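Local structure of terminal oxygenase component of carbazole 1,9a-dioxygenase (Nocardioides aromaticivorans, 3GCF) at residues 186-194 / 204-212; 218-229 / 368-378. The protein probably catalyses the dioxygenation of carbazole as a Rieske oxygenase, using a [2Fe-2S] cluster and a mononuclear iron(II) site. All coordinates share one frame; numbering follows the deposited sequence.

Contact 1: 186-194 / 204-212; sequences DTTHIFMHR and LAFPYGFVP. With FE2 (Fe (II) ion), chain P.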
# COMPACT_ATOMS: atom_id res chain seq x y z
N ASP A 186 -18.75 21.51 -14.68
CA ASP A 186 -19.70 21.63 -13.57
C ASP A 186 -19.89 23.12 -13.33
O ASP A 186 -18.95 23.80 -12.94
CB ASP A 186 -19.11 20.94 -12.34
CG ASP A 186 -20.06 20.91 -11.17
OD1 ASP A 186 -20.67 21.96 -10.86
OD2 ASP A 186 -20.18 19.84 -10.53
N THR A 187 -21.11 23.62 -13.54
CA THR A 187 -21.36 25.05 -13.41
C THR A 187 -21.61 25.63 -12.01
O THR A 187 -21.71 26.85 -11.85
CB THR A 187 -22.53 25.49 -14.33
OG1 THR A 187 -23.76 24.95 -13.85
CG2 THR A 187 -22.29 24.99 -15.75
N THR A 188 -21.71 24.77 -10.99
CA THR A 188 -21.92 25.28 -9.64
C THR A 188 -20.78 24.92 -8.67
O THR A 188 -20.76 25.39 -7.54
CB THR A 188 -23.27 24.82 -9.04
OG1 THR A 188 -23.31 23.39 -8.96
CG2 THR A 188 -24.42 25.31 -9.91
N HIS A 189 -19.83 24.11 -9.12
CA HIS A 189 -18.72 23.74 -8.25
C HIS A 189 -17.79 24.95 -8.03
O HIS A 189 -16.96 24.94 -7.11
CB HIS A 189 -17.89 22.60 -8.86
CG HIS A 189 -16.74 23.07 -9.71
ND1 HIS A 189 -16.91 23.55 -10.99
CD2 HIS A 189 -15.42 23.17 -9.43
CE1 HIS A 189 -15.73 23.93 -11.47
NE2 HIS A 189 -14.82 23.71 -10.54
N ILE A 190 -17.93 25.98 -8.86
CA ILE A 190 -17.07 27.15 -8.76
C ILE A 190 -17.16 27.86 -7.42
O ILE A 190 -16.36 28.76 -7.12
CB ILE A 190 -17.33 28.15 -9.91
CG1 ILE A 190 -18.75 28.70 -9.85
CG2 ILE A 190 -17.05 27.46 -11.25
CD1 ILE A 190 -19.08 29.66 -10.99
N PHE A 191 -18.14 27.45 -6.62
CA PHE A 191 -18.33 27.98 -5.28
C PHE A 191 -17.00 27.81 -4.53
O PHE A 191 -16.52 28.73 -3.87
CB PHE A 191 -19.44 27.18 -4.58
CG PHE A 191 -19.56 27.44 -3.11
CD1 PHE A 191 -19.97 28.69 -2.63
CD2 PHE A 191 -19.28 26.44 -2.19
CE1 PHE A 191 -20.12 28.92 -1.26
CE2 PHE A 191 -19.42 26.66 -0.80
CZ PHE A 191 -19.84 27.90 -0.35
N MET A 192 -16.39 26.63 -4.68
CA MET A 192 -15.14 26.31 -4.00
C MET A 192 -13.94 27.16 -4.42
O MET A 192 -12.91 27.16 -3.74
CB MET A 192 -14.79 24.83 -4.20
CG MET A 192 -14.06 24.53 -5.51
SD MET A 192 -13.52 22.81 -5.67
CE MET A 192 -12.20 22.76 -4.47
N HIS A 193 -14.06 27.88 -5.53
CA HIS A 193 -12.96 28.72 -6.01
C HIS A 193 -13.06 30.18 -5.56
O HIS A 193 -12.15 30.97 -5.83
CB HIS A 193 -12.91 28.72 -7.55
CG HIS A 193 -12.61 27.39 -8.16
ND1 HIS A 193 -11.48 26.67 -7.84
CD2 HIS A 193 -13.26 26.67 -9.11
CE1 HIS A 193 -11.44 25.57 -8.57
NE2 HIS A 193 -12.51 25.55 -9.34
N ARG A 194 -14.15 30.52 -4.89
CA ARG A 194 -14.40 31.90 -4.45
C ARG A 194 -13.25 32.62 -3.76
O ARG A 194 -13.13 33.84 -3.86
CB ARG A 194 -15.65 31.95 -3.56
CG ARG A 194 -15.47 31.28 -2.20
CD ARG A 194 -16.78 31.18 -1.43
NE ARG A 194 -16.58 30.61 -0.10
CZ ARG A 194 -16.28 29.33 0.14
NH1 ARG A 194 -16.17 28.47 -0.87
NH2 ARG A 194 -16.08 28.93 1.38
N LEU A 204 -11.66 39.63 -11.39
CA LEU A 204 -12.79 38.91 -11.96
C LEU A 204 -14.11 39.13 -11.26
O LEU A 204 -14.17 39.21 -10.03
CB LEU A 204 -12.51 37.41 -11.97
CG LEU A 204 -11.24 36.84 -12.61
CD1 LEU A 204 -11.31 35.31 -12.53
CD2 LEU A 204 -11.13 37.30 -14.06
N ALA A 205 -15.18 39.24 -12.04
CA ALA A 205 -16.52 39.34 -11.49
C ALA A 205 -16.81 37.85 -11.56
O ALA A 205 -17.15 37.33 -12.62
CB ALA A 205 -17.45 40.11 -12.44
N PHE A 206 -16.63 37.16 -10.44
CA PHE A 206 -16.81 35.71 -10.44
C PHE A 206 -17.93 35.25 -9.53
O PHE A 206 -17.87 35.43 -8.31
CB PHE A 206 -15.49 35.05 -10.03
CG PHE A 206 -15.35 33.64 -10.51
CD1 PHE A 206 -15.28 33.35 -11.87
CD2 PHE A 206 -15.29 32.59 -9.60
CE1 PHE A 206 -15.14 32.04 -12.31
CE2 PHE A 206 -15.15 31.27 -10.04
CZ PHE A 206 -15.07 31.00 -11.39
N PRO A 207 -18.97 34.62 -10.10
CA PRO A 207 -20.10 34.15 -9.31
C PRO A 207 -19.82 32.85 -8.56
O PRO A 207 -18.82 32.18 -8.81
CB PRO A 207 -21.19 33.98 -10.36
CG PRO A 207 -20.42 33.47 -11.54
CD PRO A 207 -19.17 34.35 -11.54
N TYR A 208 -20.71 32.51 -7.62
CA TYR A 208 -20.57 31.29 -6.84
C TYR A 208 -21.11 30.11 -7.64
O TYR A 208 -20.87 28.95 -7.29
CB TYR A 208 -21.34 31.41 -5.52
CG TYR A 208 -20.79 32.46 -4.58
CD1 TYR A 208 -19.41 32.61 -4.41
CD2 TYR A 208 -21.64 33.29 -3.85
CE1 TYR A 208 -18.89 33.55 -3.54
CE2 TYR A 208 -21.12 34.25 -2.97
CZ TYR A 208 -19.74 34.37 -2.82
OH TYR A 208 -19.22 35.32 -1.98
N GLY A 209 -21.84 30.41 -8.70
CA GLY A 209 -22.40 29.37 -9.54
C GLY A 209 -23.25 29.91 -10.68
O GLY A 209 -23.64 31.08 -10.68
N PHE A 210 -23.53 29.05 -11.66
CA PHE A 210 -24.37 29.40 -12.80
C PHE A 210 -25.53 28.42 -12.80
O PHE A 210 -25.32 27.21 -12.81
CB PHE A 210 -23.60 29.25 -14.12
CG PHE A 210 -22.50 30.25 -14.31
CD1 PHE A 210 -22.78 31.53 -14.80
CD2 PHE A 210 -21.19 29.91 -14.02
CE1 PHE A 210 -21.76 32.45 -15.00
CE2 PHE A 210 -20.16 30.83 -14.23
CZ PHE A 210 -20.44 32.10 -14.72
N VAL A 211 -26.75 28.93 -12.81
CA VAL A 211 -27.94 28.09 -12.81
C VAL A 211 -28.70 28.24 -14.13
O VAL A 211 -28.99 29.36 -14.55
CB VAL A 211 -28.88 28.47 -11.64
CG1 VAL A 211 -30.13 27.59 -11.65
CG2 VAL A 211 -28.13 28.32 -10.32
N PRO A 212 -29.01 27.11 -14.80
CA PRO A 212 -29.74 27.14 -16.07
C PRO A 212 -31.00 27.99 -15.91
O PRO A 212 -31.79 27.76 -15.00
CB PRO A 212 -30.07 25.67 -16.32
CG PRO A 212 -28.92 24.95 -15.65
CD PRO A 212 -28.75 25.72 -14.37
FE FE2 P . -12.76 24.11 -10.90
O HOH W 1 -16.83 31.34 -6.86
O HOH W 2 -12.74 25.42 -12.52
O HOH W 3 -13.00 22.74 -12.36
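Phe206 brings its ring obliquely to Ile190, with CE2 3.8 Å from Ile190 CB, and Phe333 meets the same ring. At Pro207 a water takes over, donating to both Pro207 O and Ile190 O and so joining two carbonyls. Tyr208 turns a ring edge to Arg194, CE1 lying 3.6 Å from Arg194 CB; the guanidinium beyond sits over the Phe191 ring, where NH1 also donates to Phe191 O. Gly209 lets the backbones close in, its CA 4.1 Å from Thr188 CA. Phe210 is gripped twice by Thr187: Phe210 N donates to Thr187 O (2.9 Å, 152°), and a chi1 of 70°, which sets Thr187 OG1 between the backbone N and the carbonyl carbon, turns the hydroxyl to Phe210 O, to which it donates at 2.9 Å. The Phe210 ring meets Ile190 CD1 obliquely, CE2 lying 3.6 Å away. Packed this way, the 3-10 turn presents His189 and His193 to the iron, and Asp337 completes the facial triad of two histidines and one carboxylate. His189 ND1 donates to Asp186 O in the imidazole plane (2.8 Å), which fixes the ring's rotation, while Asp186 OD2 bonds cluster ligand His99 of the second subunit, consistent with the electron route of Rieske oxygenases.

Contact 2: 218-229 / 368-378; sequences MQVYDENWPKGV and KWRTLASERGR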
# COMPACT_ATOMS: atom_id res chain seq x y z
N MET A 218 -28.42 24.48 -22.41
CA MET A 218 -27.48 23.46 -22.86
C MET A 218 -27.79 22.97 -24.27
O MET A 218 -28.94 22.67 -24.60
CB MET A 218 -27.51 22.27 -21.90
CG MET A 218 -27.25 22.63 -20.44
SD MET A 218 -27.92 21.39 -19.31
CE MET A 218 -28.54 22.39 -18.01
N GLN A 219 -26.76 22.88 -25.11
CA GLN A 219 -26.96 22.41 -26.47
C GLN A 219 -26.05 21.21 -26.76
O GLN A 219 -24.85 21.25 -26.50
CB GLN A 219 -26.68 23.52 -27.48
CG GLN A 219 -27.23 23.18 -28.87
CD GLN A 219 -27.08 24.32 -29.85
OE1 GLN A 219 -27.42 25.46 -29.55
NE2 GLN A 219 -26.60 24.01 -31.05
N VAL A 220 -26.65 20.16 -27.31
CA VAL A 220 -25.90 18.96 -27.65
C VAL A 220 -25.53 18.97 -29.13
O VAL A 220 -26.38 19.15 -29.99
CB VAL A 220 -26.74 17.70 -27.35
CG1 VAL A 220 -25.94 16.45 -27.69
CG2 VAL A 220 -27.14 17.68 -25.89
N TYR A 221 -24.24 18.82 -29.41
CA TYR A 221 -23.75 18.79 -30.78
C TYR A 221 -23.46 17.33 -31.09
O TYR A 221 -22.45 16.78 -30.64
CB TYR A 221 -22.48 19.62 -30.91
CG TYR A 221 -22.74 21.11 -30.87
CD1 TYR A 221 -23.25 21.77 -31.98
CD2 TYR A 221 -22.52 21.84 -29.71
CE1 TYR A 221 -23.56 23.13 -31.94
CE2 TYR A 221 -22.83 23.21 -29.65
CZ TYR A 221 -23.34 23.84 -30.77
OH TYR A 221 -23.65 25.18 -30.73
N ASP A 222 -24.35 16.71 -31.85
CA ASP A 222 -24.19 15.30 -32.19
C ASP A 222 -24.38 15.04 -33.68
O ASP A 222 -24.95 14.03 -34.09
CB ASP A 222 -25.19 14.49 -31.36
CG ASP A 222 -25.06 13.00 -31.58
OD1 ASP A 222 -23.95 12.54 -31.92
OD2 ASP A 222 -26.08 12.29 -31.40
N GLU A 223 -23.90 15.97 -34.49
CA GLU A 223 -23.99 15.86 -35.94
C GLU A 223 -22.56 15.83 -36.49
O GLU A 223 -21.92 16.87 -36.61
CB GLU A 223 -24.74 17.06 -36.52
CG GLU A 223 -25.08 16.94 -37.99
CD GLU A 223 -25.77 18.17 -38.55
OE1 GLU A 223 -25.11 19.24 -38.63
OE2 GLU A 223 -26.97 18.07 -38.89
N ASN A 224 -22.07 14.64 -36.82
CA ASN A 224 -20.70 14.50 -37.31
C ASN A 224 -19.78 14.74 -36.11
O ASN A 224 -20.20 14.56 -34.97
CB ASN A 224 -20.41 15.53 -38.41
CG ASN A 224 -21.14 15.24 -39.71
OD1 ASN A 224 -21.33 16.13 -40.53
ND2 ASN A 224 -21.53 13.98 -39.90
N TRP A 225 -18.54 15.13 -36.37
CA TRP A 225 -17.59 15.38 -35.29
C TRP A 225 -16.99 16.77 -35.42
O TRP A 225 -16.91 17.33 -36.51
CB TRP A 225 -16.47 14.33 -35.31
CG TRP A 225 -16.94 12.92 -35.13
CD1 TRP A 225 -17.31 12.05 -36.12
CD2 TRP A 225 -17.10 12.22 -33.89
NE1 TRP A 225 -17.68 10.84 -35.57
CE2 TRP A 225 -17.56 10.92 -34.20
CE3 TRP A 225 -16.90 12.56 -32.55
CZ2 TRP A 225 -17.82 9.96 -33.22
CZ3 TRP A 225 -17.16 11.60 -31.57
CH2 TRP A 225 -17.61 10.32 -31.91
N PRO A 226 -16.54 17.36 -34.30
CA PRO A 226 -16.56 16.79 -32.94
C PRO A 226 -17.94 16.81 -32.29
O PRO A 226 -18.81 17.57 -32.70
CB PRO A 226 -15.56 17.67 -32.19
CG PRO A 226 -15.77 19.01 -32.84
CD PRO A 226 -15.83 18.65 -34.31
N LYS A 227 -18.13 15.97 -31.27
CA LYS A 227 -19.40 15.92 -30.58
C LYS A 227 -19.21 16.37 -29.14
O LYS A 227 -18.19 16.06 -28.51
CB LYS A 227 -19.97 14.49 -30.59
CG LYS A 227 -20.20 13.91 -31.98
CD LYS A 227 -20.71 12.47 -31.87
CE LYS A 227 -20.85 11.81 -33.24
NZ LYS A 227 -21.83 12.52 -34.12
N GLY A 228 -20.19 17.10 -28.61
CA GLY A 228 -20.09 17.56 -27.24
C GLY A 228 -21.32 18.30 -26.75
O GLY A 228 -22.34 18.38 -27.44
N VAL A 229 -21.22 18.84 -25.54
CA VAL A 229 -22.30 19.58 -24.93
C VAL A 229 -21.81 20.99 -24.60
O VAL A 229 -20.71 21.16 -24.08
CB VAL A 229 -22.78 18.89 -23.64
CG1 VAL A 229 -24.05 19.54 -23.14
CG2 VAL A 229 -23.00 17.40 -23.91
N LYS A 368 -26.24 15.10 -19.79
CA LYS A 368 -26.26 15.11 -21.25
C LYS A 368 -24.92 14.62 -21.78
O LYS A 368 -24.87 13.91 -22.79
CB LYS A 368 -26.54 16.51 -21.79
CG LYS A 368 -27.94 17.01 -21.53
CD LYS A 368 -28.14 18.40 -22.11
CE LYS A 368 -29.47 18.99 -21.65
NZ LYS A 368 -30.60 18.13 -22.06
N TRP A 369 -23.85 15.00 -21.10
CA TRP A 369 -22.50 14.58 -21.49
C TRP A 369 -22.33 13.07 -21.32
O TRP A 369 -21.76 12.41 -22.19
CB TRP A 369 -21.44 15.34 -20.66
CG TRP A 369 -20.22 14.52 -20.32
CD1 TRP A 369 -19.92 13.97 -19.10
CD2 TRP A 369 -19.18 14.11 -21.21
NE1 TRP A 369 -18.76 13.24 -19.19
CE2 TRP A 369 -18.28 13.30 -20.47
CE3 TRP A 369 -18.91 14.34 -22.57
CZ2 TRP A 369 -17.14 12.72 -21.04
CZ3 TRP A 369 -17.78 13.76 -23.14
CH2 TRP A 369 -16.91 12.96 -22.37
N ARG A 370 -22.82 12.52 -20.21
CA ARG A 370 -22.70 11.09 -19.97
C ARG A 370 -23.45 10.31 -21.04
O ARG A 370 -22.96 9.30 -21.55
CB ARG A 370 -23.27 10.72 -18.61
CG ARG A 370 -22.50 11.29 -17.43
CD ARG A 370 -23.19 10.91 -16.13
NE ARG A 370 -22.43 11.34 -14.97
CZ ARG A 370 -22.89 11.27 -13.72
NH1 ARG A 370 -24.11 10.80 -13.49
NH2 ARG A 370 -22.13 11.67 -12.71
N THR A 371 -24.64 10.80 -21.37
CA THR A 371 -25.50 10.18 -22.37
C THR A 371 -24.84 10.19 -23.74
O THR A 371 -24.78 9.16 -24.42
CB THR A 371 -26.84 10.91 -22.45
OG1 THR A 371 -27.48 10.86 -21.17
CG2 THR A 371 -27.75 10.28 -23.50
N LEU A 372 -24.35 11.35 -24.14
CA LEU A 372 -23.70 11.49 -25.43
C LEU A 372 -22.44 10.62 -25.51
O LEU A 372 -22.17 10.02 -26.55
CB LEU A 372 -23.33 12.95 -25.67
CG LEU A 372 -22.59 13.24 -26.99
CD1 LEU A 372 -23.55 13.07 -28.16
CD2 LEU A 372 -22.03 14.65 -26.95
N ALA A 373 -21.69 10.56 -24.42
CA ALA A 373 -20.46 9.77 -24.38
C ALA A 373 -20.77 8.27 -24.43
O ALA A 373 -20.08 7.51 -25.11
CB ALA A 373 -19.67 10.10 -23.12
N SER A 374 -21.80 7.86 -23.71
CA SER A 374 -22.19 6.46 -23.69
C SER A 374 -22.62 6.03 -25.09
O SER A 374 -22.34 4.91 -25.51
CB SER A 374 -23.34 6.25 -22.70
OG SER A 374 -23.77 4.91 -22.68
N GLU A 375 -23.30 6.92 -25.81
CA GLU A 375 -23.77 6.62 -27.16
C GLU A 375 -22.75 6.83 -28.27
O GLU A 375 -22.80 6.15 -29.29
CB GLU A 375 -25.00 7.47 -27.50
CG GLU A 375 -26.10 7.48 -26.46
CD GLU A 375 -27.22 8.45 -26.82
OE1 GLU A 375 -26.92 9.57 -27.31
OE2 GLU A 375 -28.40 8.10 -26.60
N ARG A 376 -21.80 7.75 -28.07
CA ARG A 376 -20.84 8.03 -29.13
C ARG A 376 -19.37 7.67 -28.89
O ARG A 376 -18.57 7.76 -29.82
CB ARG A 376 -20.94 9.50 -29.51
CG ARG A 376 -22.34 9.96 -29.86
CD ARG A 376 -22.81 9.42 -31.19
NE ARG A 376 -24.20 9.77 -31.44
CZ ARG A 376 -24.83 9.61 -32.60
NH1 ARG A 376 -24.19 9.09 -33.64
NH2 ARG A 376 -26.11 9.95 -32.72
N GLY A 377 -19.01 7.30 -27.66
CA GLY A 377 -17.63 6.93 -27.42
C GLY A 377 -17.29 5.85 -28.43
O GLY A 377 -17.99 4.85 -28.49
N ARG A 378 -16.24 6.04 -29.22
CA ARG A 378 -15.88 5.05 -30.24
C ARG A 378 -15.51 3.67 -29.72
O ARG A 378 -15.78 2.67 -30.37
CB ARG A 378 -14.76 5.58 -31.12
CG ARG A 378 -15.20 6.63 -32.13
CD ARG A 378 -13.97 7.26 -32.75
NE ARG A 378 -14.27 8.36 -33.65
CZ ARG A 378 -14.55 8.23 -34.94
NH1 ARG A 378 -14.59 7.02 -35.49
NH2 ARG A 378 -14.76 9.30 -35.69
O HOH W 4 -30.41 20.09 -24.70
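Arg376 and Asp222 meet where the C-terminal helix of a helix-grip (Bet v 1-like) fold packs on the edge hairpin of its antiparallel sheet; the axes of strand 218-221 and helix 368-376 come within 10.0 Å and run almost parallel, at 7°. Along Arg376, CB lies 3.8 Å from Lys227 CD and also approaches Trp225 CH2, and CG is 3.6 Å from the same Lys227 CD. A bend at chi2 (-72°) then swings the chain across Asp222: CD and NE pass by OD1, which lies over a face of the guanidinium, and Arg376 NH2 reaches Asp222 OD2 at 2.7 Å. The bond is weak, bent to 116° at the hydrogen, so the pair is probably held mainly by charge. Lys227 NZ binds Asp222 OD1 from the anti side, tilted out of the carboxylate plane, and also donates to Asn224 O, making a three-residue charge network. A leucine in place of Arg376 would probably still pack on Lys227 but leave Asp222 OD2 without its charged mate. Trp225 is sandwiched between Lys227 CE and the guanidinium of Arg378, an off-centre cation-pi stack whose cation also pairs with Glu153. Next to the network, Leu372 packs against the helix-facing side of the hairpin. Its CD1 touches Asp222 CG at 3.7 Å, while CD2 rests 3.5 Å from the backbone N of Gly228.

Overall arrangement
The two contacts illustrate how a metal centre and its surrounding scaffold can be joined in series. Both segments of contact 1 precede those of contact 2 in the chain, and strands 209-212 and 218-221 follow one another, passing from a small three-stranded sheet to the edge of the large sheet. Their centres lie about 24 Å apart, yet they touch where Pro212 CG packs 3.5 Å from Met218 CE. Contact 1 supplies two of the iron's protein ligands; contact 2 is structural packing remote from the iron and the cluster. Contact 1 also borders the second subunit's Rieske cluster, whose Tyr98 packs on His189; in contact 2, Arg370, pointing away from the hairpin, touches Arg78 of that subunit.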